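Long-range contacts in methylmalonyl-CoA epimerase, mitochondrial (Homo sapiens, PDB 3RMU), which interconverts the (R) and (S) forms of methylmalonyl-CoA in mitochondrial propionyl-CoA metabolism, using a bound metal ion: residues N7-V13 and T52-H58; A29-E33 and V44-N48; H112-F118 and V129-A134. All coordinates share one frame; numbering follows the deposited sequence.

Interaction 1: N7-V13 and T52-H58; sequences NHVAIAV and TKMELLH. With CO (cobalt (II) ion), chain E.
The carboxylate of Glu55 lies almost flat over one face of the His8 imidazole, the two planes 13° apart. Its OE2 sits near the rim of the ring, with Glu55 OE2 3.2 Å from His8 ND1. The angle is poor for a hydrogen bond; the contact is a stack of ring and carboxylate. With CG tucked between its backbone N and carbonyl carbon (chi1 57°), His8 turns its ring to the cobalt ion, which His8 NE2 binds at 2.0 Å. Three waters, His80 and Glu130 supply the other five ligands. One of those waters donates to Glu55 OE1, its oxygen 2.7 Å away.

Asn7 forms the next shell. Its OD1 accepts from His8 ND1 at 2.7 Å, close to the ring plane, which, with the metal bond, fixes the rotation of the imidazole. A further water donates both to Asn7 OD1 and, at 2.6 Å, to Glu55 OE2. Asn7 ND2 is in turn bonded to Glu84, and Glu55 OE2 to His112.

Beneath these groups two parallel strands of the curved vicinal oxygen chelate sheet, their axes 29° apart, are joined by five backbone bonds from Val9 N-Lys53 O to Val13 N-Leu57 O. His58 ND1 extends the series, donating to Val13 O at 2.8 Å. Across the sheet from the metal, Ile11 CB packs on Leu56 CD2, while Val9 meets Val9 of the second subunit.

The proton on His8 ND1, used toward Asn7 OD1, goes with an NE2 lone pair directed at the metal. Glu55, an outer-sphere neighbour, holds a metal-bound water beside the ring it covers.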
ATOM      1  N   ASN A   7       1.151   8.545  -5.531  1.00 13.79           N
ATOM      2  CA  ASN A   7       1.366   9.668  -4.635  1.00 13.55           C
ATOM      3  C   ASN A   7       1.611   9.197  -3.181  1.00 18.28           C
ATOM      4  O   ASN A   7       2.565   9.603  -2.564  1.00 18.38           O
ATOM      5  CB  ASN A   7       0.195  10.632  -4.755  1.00 16.40           C
ATOM      6  CG  ASN A   7       0.337  11.823  -3.879  1.00 23.03           C
ATOM      7  OD1 ASN A   7       0.146  11.760  -2.662  1.00 26.06           O
ATOM      8  ND2 ASN A   7       0.678  12.951  -4.497  1.00 26.92           N
ATOM      9  N   HIS A   8       0.781   8.311  -2.651  1.00 13.39           N
ATOM     10  CA  HIS A   8       1.007   7.778  -1.312  1.00 15.31           C
ATOM     11  C   HIS A   8       0.344   6.438  -1.114  1.00 15.35           C
ATOM     12  O   HIS A   8      -0.592   6.085  -1.863  1.00 17.30           O
ATOM     13  CB  HIS A   8       0.533   8.766  -0.197  1.00 15.94           C
ATOM     14  CG  HIS A   8      -0.916   9.194  -0.250  1.00 18.27           C
ATOM     15  ND1 HIS A   8      -1.326  10.339  -0.891  1.00 18.08           N
ATOM     16  CD2 HIS A   8      -2.018   8.732   0.421  1.00 17.09           C
ATOM     17  CE1 HIS A   8      -2.630  10.510  -0.701  1.00 22.65           C
ATOM     18  NE2 HIS A   8      -3.079   9.532   0.078  1.00 15.19           N
ATOM     19  N   VAL A   9       0.851   5.707  -0.124  1.00 12.11           N
ATOM     20  CA  VAL A   9       0.151   4.567   0.448  1.00 14.99           C
ATOM     21  C   VAL A   9      -0.262   5.061   1.805  1.00 14.01           C
ATOM     22  O   VAL A   9       0.576   5.586   2.529  1.00 15.67           O
ATOM     23  CB  VAL A   9       1.022   3.315   0.552  1.00 19.65           C
ATOM     24  CG1 VAL A   9       0.273   2.222   1.320  1.00 23.10           C
ATOM     25  CG2 VAL A   9       1.328   2.814  -0.794  1.00 31.33           C
ATOM     26  N   ALA A  10      -1.541   4.938   2.160  1.00 16.06           N
ATOM     27  CA  ALA A  10      -2.058   5.437   3.457  1.00 16.59           C
ATOM     28  C   ALA A  10      -2.184   4.237   4.407  1.00 16.65           C
ATOM     29  O   ALA A  10      -2.770   3.227   4.044  1.00 19.24           O
ATOM     30  CB  ALA A  10      -3.482   6.027   3.330  1.00 16.62           C
ATOM     31  N   ILE A  11      -1.630   4.388   5.595  1.00 16.22           N
ATOM     32  CA  ILE A  11      -1.701   3.363   6.663  1.00 20.74           C
ATOM     33  C   ILE A  11      -2.401   3.973   7.854  1.00 23.04           C
ATOM     34  O   ILE A  11      -1.975   5.023   8.337  1.00 21.24           O
ATOM     35  CB  ILE A  11      -0.271   2.890   7.131  1.00 18.48           C
ATOM     36  CG1 ILE A  11       0.646   2.516   5.971  1.00 25.31           C
ATOM     37  CG2 ILE A  11      -0.393   1.744   8.196  1.00 19.37           C
ATOM     38  CD1 ILE A  11       0.175   1.494   5.044  1.00 26.83           C
ATOM     39  N   ALA A  12      -3.487   3.334   8.327  1.00 17.34           N
ATOM     40  CA  ALA A  12      -4.143   3.716   9.544  1.00 25.19           C
ATOM     41  C   ALA A  12      -3.418   3.070  10.723  1.00 24.56           C
ATOM     42  O   ALA A  12      -3.073   1.887  10.688  1.00 24.15           O
ATOM     43  CB  ALA A  12      -5.603   3.280   9.514  1.00 20.28           C
ATOM     44  N   VAL A  13      -3.104   3.869  11.731  1.00 26.67           N
ATOM     45  CA  VAL A  13      -2.391   3.356  12.908  1.00 26.08           C
ATOM     46  C   VAL A  13      -3.117   3.766  14.146  1.00 27.98           C
ATOM     47  O   VAL A  13      -3.690   4.864  14.207  1.00 27.74           O
ATOM     48  CB  VAL A  13      -0.940   3.843  12.942  1.00 27.97           C
ATOM     49  CG1 VAL A  13      -0.184   3.317  11.697  1.00 22.56           C
ATOM     50  CG2 VAL A  13      -0.837   5.352  13.055  1.00 20.35           C
ATOM     51  N   THR A  52       8.038   8.001  -3.312  1.00 16.82           N
ATOM     52  CA  THR A  52       6.657   8.154  -2.906  1.00 18.32           C
ATOM     53  C   THR A  52       6.644   8.363  -1.389  1.00 14.64           C
ATOM     54  O   THR A  52       7.712   8.327  -0.727  1.00 16.78           O
ATOM     55  CB  THR A  52       5.821   6.919  -3.307  1.00 18.51           C
ATOM     56  OG1 THR A  52       4.427   7.221  -3.175  1.00 19.89           O
ATOM     57  CG2 THR A  52       6.197   5.663  -2.459  1.00 18.49           C
ATOM     58  N   LYS A  53       5.465   8.537  -0.838  1.00 18.67           N
ATOM     59  CA  LYS A  53       5.305   8.637   0.595  1.00 15.54           C
ATOM     60  C   LYS A  53       4.310   7.674   1.160  1.00 20.39           C
ATOM     61  O   LYS A  53       3.397   7.229   0.469  1.00 17.58           O
ATOM     62  CB  LYS A  53       4.774  10.026   0.939  1.00 22.22           C
ATOM     63  CG  LYS A  53       5.678  11.057   0.499  1.00 24.49           C
ATOM     64  CD  LYS A  53       5.297  12.423   0.879  1.00 34.49           C
ATOM     65  CE  LYS A  53       6.535  13.250   0.981  1.00 43.95           C
ATOM     66  NZ  LYS A  53       6.398  14.378   0.066  1.00 37.65           N
ATOM     67  N   MET A  54       4.518   7.364   2.434  1.00 16.74           N
ATOM     68  CA  MET A  54       3.534   6.677   3.231  0.50 17.43           C
ATOM     69  C   MET A  54       2.875   7.759   4.066  1.00 19.19           C
ATOM     70  O   MET A  54       3.557   8.615   4.620  1.00 23.70           O
ATOM     71  CB  MET A  54       4.168   5.635   4.158  0.50 19.93           C
ATOM     72  CG  MET A  54       5.007   4.573   3.492  0.50 19.82           C
ATOM     73  SD  MET A  54       5.828   3.481   4.687  0.50 23.12           S
ATOM     74  CE  MET A  54       4.444   2.696   5.507  0.50 16.46           C
ATOM     75  N   GLU A  55       1.556   7.735   4.159  1.00 17.18           N
ATOM     76  CA  GLU A  55       0.840   8.695   5.013  1.00 15.45           C
ATOM     77  C   GLU A  55       0.329   7.845   6.145  1.00 16.16           C
ATOM     78  O   GLU A  55      -0.529   6.973   5.940  1.00 23.61           O
ATOM     79  CB  GLU A  55      -0.304   9.390   4.308  1.00 14.80           C
ATOM     80  CG  GLU A  55       0.205  10.302   3.136  1.00 17.89           C
ATOM     81  CD  GLU A  55      -0.824  11.286   2.593  1.00 14.47           C
ATOM     82  OE1 GLU A  55      -1.968  11.323   3.113  1.00 24.60           O
ATOM     83  OE2 GLU A  55      -0.441  12.027   1.636  1.00 24.27           O
ATOM     84  N   LEU A  56       0.895   8.057   7.335  1.00 17.68           N
ATOM     85  CA  LEU A  56       0.406   7.385   8.534  1.00 16.93           C
ATOM     86  C   LEU A  56      -0.730   8.230   9.133  1.00 16.69           C
ATOM     87  O   LEU A  56      -0.566   9.419   9.410  1.00 16.10           O
ATOM     88  CB  LEU A  56       1.550   7.216   9.559  1.00 21.11           C
ATOM     89  CG  LEU A  56       2.875   6.597   9.111  1.00 24.16           C
ATOM     90  CD1 LEU A  56       3.926   6.654  10.248  1.00 17.38           C
ATOM     91  CD2 LEU A  56       2.651   5.176   8.653  1.00 22.96           C
ATOM     92  N   LEU A  57      -1.882   7.607   9.391  1.00 18.23           N
ATOM     93  CA  LEU A  57      -3.101   8.354   9.668  1.00 18.77           C
ATOM     94  C   LEU A  57      -3.660   7.881  10.986  1.00 16.14           C
ATOM     95  O   LEU A  57      -3.649   6.684  11.241  1.00 19.82           O
ATOM     96  CB  LEU A  57      -4.158   8.068   8.599  1.00 18.38           C
ATOM     97  CG  LEU A  57      -3.801   8.504   7.167  1.00 16.05           C
ATOM     98  CD1 LEU A  57      -4.951   8.116   6.202  1.00 20.50           C
ATOM     99  CD2 LEU A  57      -3.524   9.989   7.137  1.00 22.71           C
ATOM    100  N   HIS A  58      -4.140   8.833  11.779  1.00 21.29           N
ATOM    101  CA  HIS A  58      -4.872   8.534  13.018  1.00 23.92           C
ATOM    102  C   HIS A  58      -6.071   9.471  13.144  1.00 22.69           C
ATOM    103  O   HIS A  58      -5.974  10.640  12.772  1.00 24.14           O
ATOM    104  CB  HIS A  58      -3.947   8.669  14.231  1.00 28.55           C
ATOM    105  CG  HIS A  58      -4.574   8.206  15.502  1.00 28.57           C
ATOM    106  ND1 HIS A  58      -4.681   6.871  15.833  1.00 32.52           N
ATOM    107  CD2 HIS A  58      -5.169   8.893  16.502  1.00 35.19           C
ATOM    108  CE1 HIS A  58      -5.300   6.761  16.995  1.00 37.12           C
ATOM    109  NE2 HIS A  58      -5.596   7.974  17.427  1.00 35.34           N
TER
HETATM  110 CO    CO E   1      -4.951   9.675   0.785  1.00 20.78          CO
HETATM  111  O   HOH W   1       1.693  12.193   0.102  1.00 28.21           O
HETATM  112  O   HOH W   2      -4.762  11.989   1.222  1.00 33.99           O
HETATM  113  O   HOH W   3      -4.148   9.811   2.972  1.00 29.24           O
HETATM  114  O   HOH W   4      -6.651  10.896   1.797  1.00 28.81           O

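Interaction 2: A29-E33 and V44-N48; sequences AQVSE and VVFVN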
ATOM      1  N   ALA A  29      13.872   5.875   8.409  1.00 21.35           N
ATOM      2  CA  ALA A  29      13.145   6.693   7.418  1.00 17.60           C
ATOM      3  C   ALA A  29      13.166   8.189   7.753  1.00 22.76           C
ATOM      4  O   ALA A  29      13.333   8.613   8.926  1.00 24.19           O
ATOM      5  CB  ALA A  29      11.692   6.228   7.292  1.00 20.25           C
ATOM      6  N   GLN A  30      12.950   8.993   6.716  1.00 21.70           N
ATOM      7  CA  GLN A  30      12.702  10.411   6.890  1.00 22.93           C
ATOM      8  C   GLN A  30      11.235  10.565   7.197  1.00 18.35           C
ATOM      9  O   GLN A  30      10.392  10.152   6.416  1.00 21.05           O
ATOM     10  CB  GLN A  30      13.064  11.174   5.612  1.00 26.29           C
ATOM     11  CG  GLN A  30      12.965  12.674   5.766  1.00 37.79           C
ATOM     12  CD  GLN A  30      13.428  13.412   4.525  1.00 50.80           C
ATOM     13  OE1 GLN A  30      12.614  13.872   3.728  1.00 47.45           O
ATOM     14  NE2 GLN A  30      14.750  13.536   4.361  1.00 62.31           N
ATOM     15  N   VAL A  31      10.931  11.157   8.341  1.00 20.07           N
ATOM     16  CA  VAL A  31       9.562  11.204   8.811  1.00 19.87           C
ATOM     17  C   VAL A  31       9.234  12.645   9.257  1.00 21.74           C
ATOM     18  O   VAL A  31      10.051  13.310   9.907  1.00 22.48           O
ATOM     19  CB  VAL A  31       9.388  10.188   9.972  1.00 30.59           C
ATOM     20  CG1 VAL A  31       8.058  10.304  10.598  1.00 30.57           C
ATOM     21  CG2 VAL A  31       9.664   8.724   9.487  1.00 20.76           C
ATOM     22  N   SER A  32       8.042  13.110   8.897  1.00 22.06           N
ATOM     23  CA  SER A  32       7.564  14.440   9.269  1.00 22.17           C
ATOM     24  C   SER A  32       7.087  14.459  10.709  1.00 23.73           C
ATOM     25  O   SER A  32       6.796  13.431  11.296  1.00 22.81           O
ATOM     26  CB  SER A  32       6.419  14.895   8.366  1.00 26.38           C
ATOM     27  OG  SER A  32       5.175  14.249   8.692  1.00 19.28           O
ATOM     28  N   GLU A  33       6.986  15.652  11.261  1.00 25.49           N
ATOM     29  CA  GLU A  33       6.151  15.872  12.423  1.00 29.69           C
ATOM     30  C   GLU A  33       4.679  15.537  12.100  1.00 28.64           C
ATOM     31  O   GLU A  33       4.247  15.648  10.944  1.00 28.59           O
ATOM     32  CB  GLU A  33       6.255  17.337  12.847  1.00 32.25           C
ATOM     33  CG  GLU A  33       7.631  17.774  13.336  1.00 49.17           C
ATOM     34  CD  GLU A  33       7.619  19.210  13.875  1.00 70.35           C
ATOM     35  OE1 GLU A  33       7.589  20.160  13.055  1.00 76.92           O
ATOM     36  OE2 GLU A  33       7.639  19.385  15.117  1.00 66.63           O
ATOM     37  N   VAL A  44      -1.853  13.292  10.324  1.00 22.33           N
ATOM     38  CA  VAL A  44      -0.992  12.545   9.388  1.00 21.21           C
ATOM     39  C   VAL A  44       0.489  12.699   9.731  1.00 17.07           C
ATOM     40  O   VAL A  44       0.936  13.807  10.103  1.00 19.24           O
ATOM     41  CB  VAL A  44      -1.219  13.000   7.913  1.00 18.03           C
ATOM     42  CG1 VAL A  44      -1.029  14.513   7.773  1.00 19.80           C
ATOM     43  CG2 VAL A  44      -0.292  12.191   6.910  1.00 18.92           C
ATOM     44  N   VAL A  45       1.253  11.619   9.592  1.00 17.03           N
ATOM     45  CA  VAL A  45       2.715  11.756   9.481  1.00 16.83           C
ATOM     46  C   VAL A  45       3.084  11.218   8.091  1.00 13.26           C
ATOM     47  O   VAL A  45       2.602  10.174   7.640  1.00 17.44           O
ATOM     48  CB  VAL A  45       3.487  11.002  10.617  1.00 19.13           C
ATOM     49  CG1 VAL A  45       4.943  10.652  10.235  1.00 15.83           C
ATOM     50  CG2 VAL A  45       3.449  11.738  11.980  1.00 22.78           C
ATOM     51  N   PHE A  46       3.944  11.966   7.412  1.00 17.67           N
ATOM     52  CA  PHE A  46       4.457  11.613   6.100  1.00 18.30           C
ATOM     53  C   PHE A  46       5.796  10.913   6.244  1.00 18.43           C
ATOM     54  O   PHE A  46       6.696  11.442   6.891  1.00 18.51           O
ATOM     55  CB  PHE A  46       4.653  12.901   5.267  1.00 16.80           C
ATOM     56  CG  PHE A  46       3.401  13.653   5.046  1.00 16.44           C
ATOM     57  CD1 PHE A  46       2.511  13.260   4.039  1.00 19.23           C
ATOM     58  CD2 PHE A  46       3.051  14.724   5.874  1.00 21.94           C
ATOM     59  CE1 PHE A  46       1.291  13.951   3.842  1.00 21.89           C
ATOM     60  CE2 PHE A  46       1.849  15.402   5.689  1.00 29.37           C
ATOM     61  CZ  PHE A  46       0.956  15.004   4.668  1.00 23.38           C
ATOM     62  N   VAL A  47       5.907   9.706   5.684  1.00 17.20           N
ATOM     63  CA  VAL A  47       7.189   9.003   5.617  1.00 18.42           C
ATOM     64  C   VAL A  47       7.687   9.147   4.187  1.00 15.98           C
ATOM     65  O   VAL A  47       7.025   8.695   3.272  1.00 18.42           O
ATOM     66  CB  VAL A  47       7.060   7.553   5.980  1.00 19.63           C
ATOM     67  CG1 VAL A  47       8.421   6.851   5.840  1.00 17.88           C
ATOM     68  CG2 VAL A  47       6.489   7.434   7.399  1.00 18.77           C
ATOM     69  N   ASN A  48       8.796   9.848   4.006  1.00 18.78           N
ATOM     70  CA  ASN A  48       9.268  10.163   2.660  1.00 14.82           C
ATOM     71  C   ASN A  48      10.275   9.105   2.228  1.00 17.80           C
ATOM     72  O   ASN A  48      11.393   9.105   2.693  1.00 19.54           O
ATOM     73  CB  ASN A  48       9.872  11.547   2.607  1.00 22.15           C
ATOM     74  CG  ASN A  48      10.440  11.912   1.205  1.00 34.44           C
ATOM     75  OD1 ASN A  48      10.199  11.218   0.219  1.00 26.04           O
ATOM     76  ND2 ASN A  48      11.183  13.011   1.136  1.00 32.11           N
TER
HETATM   77  O   HOH W   5      13.010   7.551   4.233  1.00 19.24           O
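Gln30 and Asn48 leave the hairpin on the same face and run side by side, pointing the same way. Gln30 CB starts 3.9 Å from Asn48 O. With CG anti to the backbone N (chi1 -174°) and the chain straight beyond it, the amide is carried out level with that of Asn48. At the tip Gln30 OE1 passes Asn48 CB and accepts from Asn48 ND2 at 3.1 Å. The two amides are turned 67° to each other and ND2 stands above the Gln30 carbonyl plane, well off a lone pair. Asn48 OD1 is held by Gly50 N, consistent with ND2 being the end turned to Gln30.

Underneath, Asn48 N donates to Gln30 O at 2.9 Å, and a water bridges Gln30 N and Asn48 O. Farther along, Ser32 N bonds to Phe46 O, but the return bond is made by a side chain: Phe46 N donates to Ser32 OG at 2.9 Å, nearly straight at 168°. The same Ser32 OG donates to Glu33 O at 2.8 Å and lies at the edge of the Phe46 ring.

On the other face Ala29 CB meets Val47 CG1 at 3.6 Å, and Val31 CG2 lies 4.0 Å from Val47 CG2. Helix 16-26 packs against this apolar side, Tyr23 on Val31 and Leu16 and Ala20 on Val45. Strand 53-59 borders strand 42-48 on its other side, and Phe46 and Val44 touch Glu55.

Interaction 3: H112-F118 and V129-A134; sequences HGKPVIF and VELEQA. With CO (cobalt (II) ion), chain E.
This C-terminal beta hairpin of the vicinal oxygen chelate fold brings a carboxylate ligand to the metal site: Glu130, packed against Phe118, binds cobalt through OE1 at 1.9 Å. Its chain, extended with CG trans to the backbone N (chi1 171°), passes over one face of the Phe118 ring, with Glu130 CG 4.0 Å from the ring centroid in a CH-pi contact. His80, another metal ligand, meets the same ring edge-to-face.

The antiparallel strands are joined by backbone hydrogen bonds; Ile117 and Leu131 form a hydrogen-bonded pair, with Ile117 N 3.0 Å from Leu131 O and Leu131 N 2.8 Å from Ile117 O. Their side chains lie alongside each other on the face covered by helix 88-97.

At the open end of the hairpin, Glu132 reaches His112, just before strand 115-119. His112 ND1 donates to Glu132 OE2 at 2.8 Å, in the ring plane, on the syn lone pair and nearly straight at 174°; the carboxylate stands 76° to the ring. A water donates to Glu132 OE1 at 2.7 Å and accepts from Lys114 N. Lys114 NZ bonds to the C-terminal Ala134 O at 3.2 Å.

With NE2 bonded to Glu55, His112 spans two carboxylates, so Glu132 probably helps to position the ring beside the metal site.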
ATOM      1  N   HIS A 112      -4.250  17.479   0.428  1.00 39.86           N
ATOM      2  CA  HIS A 112      -3.182  18.160  -0.297  1.00 44.94           C
ATOM      3  C   HIS A 112      -3.676  19.443  -0.969  1.00 44.10           C
ATOM      4  O   HIS A 112      -2.907  20.151  -1.634  1.00 50.04           O
ATOM      5  CB  HIS A 112      -2.556  17.219  -1.329  1.00 40.84           C
ATOM      6  CG  HIS A 112      -2.137  15.886  -0.769  1.00 45.14           C
ATOM      7  ND1 HIS A 112      -2.078  14.749  -1.544  1.00 38.79           N
ATOM      8  CD2 HIS A 112      -1.780  15.507   0.482  1.00 49.24           C
ATOM      9  CE1 HIS A 112      -1.684  13.731  -0.801  1.00 43.21           C
ATOM     10  NE2 HIS A 112      -1.508  14.159   0.435  1.00 32.58           N
ATOM     11  N   GLY A 113      -4.952  19.753  -0.780  1.00 47.19           N
ATOM     12  CA  GLY A 113      -5.554  20.943  -1.385  1.00 48.39           C
ATOM     13  C   GLY A 113      -5.940  20.716  -2.836  1.00 46.35           C
ATOM     14  O   GLY A 113      -6.245  21.679  -3.538  1.00 49.50           O
ATOM     15  N   LYS A 114      -5.941  19.447  -3.281  1.00 40.62           N
ATOM     16  CA  LYS A 114      -6.239  19.084  -4.687  1.00 39.79           C
ATOM     17  C   LYS A 114      -7.544  18.294  -4.772  1.00 34.45           C
ATOM     18  O   LYS A 114      -7.910  17.626  -3.814  1.00 33.25           O
ATOM     19  CB  LYS A 114      -5.113  18.223  -5.247  1.00 44.06           C
ATOM     20  CG  LYS A 114      -3.785  18.952  -5.426  1.00 48.44           C
ATOM     21  CD  LYS A 114      -3.720  19.605  -6.792  1.00 45.31           C
ATOM     22  CE  LYS A 114      -2.404  20.331  -7.006  1.00 69.94           C
ATOM     23  NZ  LYS A 114      -1.244  19.437  -6.717  1.00 68.33           N
ATOM     24  N   PRO A 115      -8.266  18.381  -5.909  1.00 32.61           N
ATOM     25  CA  PRO A 115      -9.495  17.579  -6.001  1.00 32.26           C
ATOM     26  C   PRO A 115      -9.169  16.074  -5.994  1.00 26.94           C
ATOM     27  O   PRO A 115      -8.143  15.694  -6.557  1.00 25.20           O
ATOM     28  CB  PRO A 115     -10.126  18.006  -7.336  1.00 32.12           C
ATOM     29  CG  PRO A 115      -9.137  18.873  -8.038  1.00 38.87           C
ATOM     30  CD  PRO A 115      -8.004  19.190  -7.115  1.00 39.54           C
ATOM     31  N   VAL A 116     -10.001  15.258  -5.327  1.00 22.07           N
ATOM     32  CA  VAL A 116      -9.834  13.799  -5.312  1.00 21.65           C
ATOM     33  C   VAL A 116     -11.157  13.095  -5.445  1.00 20.63           C
ATOM     34  O   VAL A 116     -12.195  13.658  -5.156  1.00 28.36           O
ATOM     35  CB  VAL A 116      -9.223  13.260  -3.953  1.00 22.25           C
ATOM     36  CG1 VAL A 116      -7.839  13.881  -3.685  1.00 25.93           C
ATOM     37  CG2 VAL A 116     -10.184  13.569  -2.816  1.00 28.55           C
ATOM     38  N   ILE A 117     -11.089  11.843  -5.875  1.00 21.52           N
ATOM     39  CA  ILE A 117     -12.228  10.921  -5.872  1.00 26.02           C
ATOM     40  C   ILE A 117     -11.756   9.549  -5.371  1.00 26.01           C
ATOM     41  O   ILE A 117     -10.566   9.194  -5.507  1.00 23.32           O
ATOM     42  CB  ILE A 117     -12.855  10.807  -7.283  1.00 27.81           C
ATOM     43  CG1 ILE A 117     -14.139   9.957  -7.266  1.00 47.46           C
ATOM     44  CG2 ILE A 117     -11.865  10.238  -8.314  1.00 33.27           C
ATOM     45  CD1 ILE A 117     -15.272  10.490  -8.159  1.00 57.38           C
ATOM     46  N   PHE A 118     -12.657   8.781  -4.776  1.00 25.41           N
ATOM     47  CA  PHE A 118     -12.312   7.450  -4.311  1.00 26.64           C
ATOM     48  C   PHE A 118     -13.088   6.389  -5.110  1.00 27.78           C
ATOM     49  O   PHE A 118     -14.264   6.581  -5.447  1.00 35.75           O
ATOM     50  CB  PHE A 118     -12.595   7.321  -2.804  1.00 33.86           C
ATOM     51  CG  PHE A 118     -11.592   8.049  -1.925  1.00 38.48           C
ATOM     52  CD1 PHE A 118     -10.509   7.368  -1.370  1.00 32.75           C
ATOM     53  CD2 PHE A 118     -11.733   9.408  -1.653  1.00 35.62           C
ATOM     54  CE1 PHE A 118      -9.586   8.026  -0.524  1.00 37.54           C
ATOM     55  CE2 PHE A 118     -10.802  10.085  -0.829  1.00 37.72           C
ATOM     56  CZ  PHE A 118      -9.729   9.383  -0.270  1.00 38.97           C
ATOM     57  N   VAL A 129      -9.002   2.917  -3.678  1.00 22.20           N
ATOM     58  CA  VAL A 129      -8.134   3.728  -4.518  1.00 18.63           C
ATOM     59  C   VAL A 129      -8.610   5.179  -4.525  1.00 22.76           C
ATOM     60  O   VAL A 129      -9.771   5.460  -4.811  1.00 23.06           O
ATOM     61  CB  VAL A 129      -8.044   3.207  -5.942  1.00 22.43           C
ATOM     62  CG1 VAL A 129      -7.172   4.153  -6.799  1.00 19.49           C
ATOM     63  CG2 VAL A 129      -7.510   1.736  -5.981  1.00 24.76           C
ATOM     64  N   GLU A 130      -7.696   6.089  -4.183  1.00 15.26           N
ATOM     65  CA  GLU A 130      -7.955   7.553  -4.233  1.00 15.62           C
ATOM     66  C   GLU A 130      -7.252   8.015  -5.498  1.00 18.37           C
ATOM     67  O   GLU A 130      -6.118   7.614  -5.763  1.00 21.88           O
ATOM     68  CB  GLU A 130      -7.303   8.175  -3.000  1.00 18.34           C
ATOM     69  CG  GLU A 130      -7.250   9.690  -2.921  1.00 24.10           C
ATOM     70  CD  GLU A 130      -6.567  10.222  -1.645  1.00 18.96           C
ATOM     71  OE1 GLU A 130      -5.777   9.547  -0.874  1.00 22.01           O
ATOM     72  OE2 GLU A 130      -6.891  11.417  -1.390  1.00 28.69           O
ATOM     73  N   LEU A 131      -7.949   8.758  -6.327  1.00 16.35           N
ATOM     74  CA  LEU A 131      -7.373   9.390  -7.521  1.00 16.28           C
ATOM     75  C   LEU A 131      -7.284  10.879  -7.254  1.00 20.35           C
ATOM     76  O   LEU A 131      -8.237  11.495  -6.786  1.00 17.93           O
ATOM     77  CB  LEU A 131      -8.213   9.150  -8.765  1.00 19.01           C
ATOM     78  CG  LEU A 131      -8.327   7.682  -9.222  1.00 20.81           C
ATOM     79  CD1 LEU A 131      -9.264   7.551 -10.428  1.00 22.19           C
ATOM     80  CD2 LEU A 131      -6.925   7.112  -9.519  1.00 18.81           C
ATOM     81  N   GLU A 132      -6.128  11.455  -7.565  1.00 21.88           N
ATOM     82  CA  GLU A 132      -5.873  12.841  -7.209  1.00 23.88           C
ATOM     83  C   GLU A 132      -5.278  13.560  -8.367  1.00 22.07           C
ATOM     84  O   GLU A 132      -4.407  13.056  -9.064  1.00 21.42           O
ATOM     85  CB  GLU A 132      -4.957  12.923  -5.966  1.00 21.54           C
ATOM     86  CG  GLU A 132      -4.571  14.368  -5.604  1.00 27.65           C
ATOM     87  CD  GLU A 132      -3.802  14.489  -4.285  1.00 39.22           C
ATOM     88  OE1 GLU A 132      -4.421  14.609  -3.205  1.00 44.00           O
ATOM     89  OE2 GLU A 132      -2.570  14.472  -4.326  1.00 29.10           O
ATOM     90  N   GLN A 133      -5.773  14.764  -8.587  1.00 22.89           N
ATOM     91  CA  GLN A 133      -5.318  15.593  -9.659  1.00 29.00           C
ATOM     92  C   GLN A 133      -3.814  15.847  -9.546  1.00 34.11           C
ATOM     93  O   GLN A 133      -3.358  16.328  -8.513  1.00 35.20           O
ATOM     94  CB  GLN A 133      -6.095  16.921  -9.572  1.00 33.95           C
ATOM     95  CG  GLN A 133      -5.648  17.969 -10.528  1.00 39.73           C
ATOM     96  CD  GLN A 133      -6.041  17.662 -11.929  1.00 45.85           C
ATOM     97  OE1 GLN A 133      -7.198  17.851 -12.321  1.00 44.05           O
ATOM     98  NE2 GLN A 133      -5.079  17.215 -12.716  1.00 58.56           N
ATOM     99  N   ALA A 134      -3.066  15.559 -10.616  1.00 37.50           N
ATOM    100  CA  ALA A 134      -1.624  15.851 -10.662  1.00 45.10           C
ATOM    101  C   ALA A 134      -1.364  17.349 -10.540  1.00 52.60           C
ATOM    102  O   ALA A 134      -1.128  17.865  -9.447  1.00 54.42           O
ATOM    103  CB  ALA A 134      -0.998  15.318 -11.959  1.00 48.39           C
ATOM    104  OXT ALA A 134      -1.383  18.093 -11.531  1.00 56.72           O
TER
HETATM  105 CO    CO E   1      -4.951   9.675   0.785  1.00 20.78          CO
HETATM  106  O   HOH W   6      -5.828  16.618  -2.181  1.00 28.18           O
HETATM  107  O   HOH W   4      -6.651  10.896   1.797  1.00 28.81           O
HETATM  108  O   HOH W   2      -4.762  11.989   1.222  1.00 33.99           O
HETATM  109  O   HOH W   3      -4.148   9.811   2.972  1.00 29.24           O

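In the fold
All three interactions lie in one mixed, strongly curved sheet. Along the chain, interaction 2 falls between the two segments of interaction 1, and interaction 3 follows near the C-terminus. Interactions 1 and 2, with centres about 9 Å apart, are neighbours through strands 42-48 and 53-59, joined by backbone bonds such as Leu56 N to Val45 O. Interactions 1 and 3, centres about 14 Å apart, have strand 77-85 between them and meet at the cobalt ion, which takes His8 from one and Glu130 from the other. Interaction 2, its centre about 20 Å from that of interaction 3, includes strand 30-37, outermost within this chain. The curved sheet thus gathers ligands from distant chain segments into one metal site.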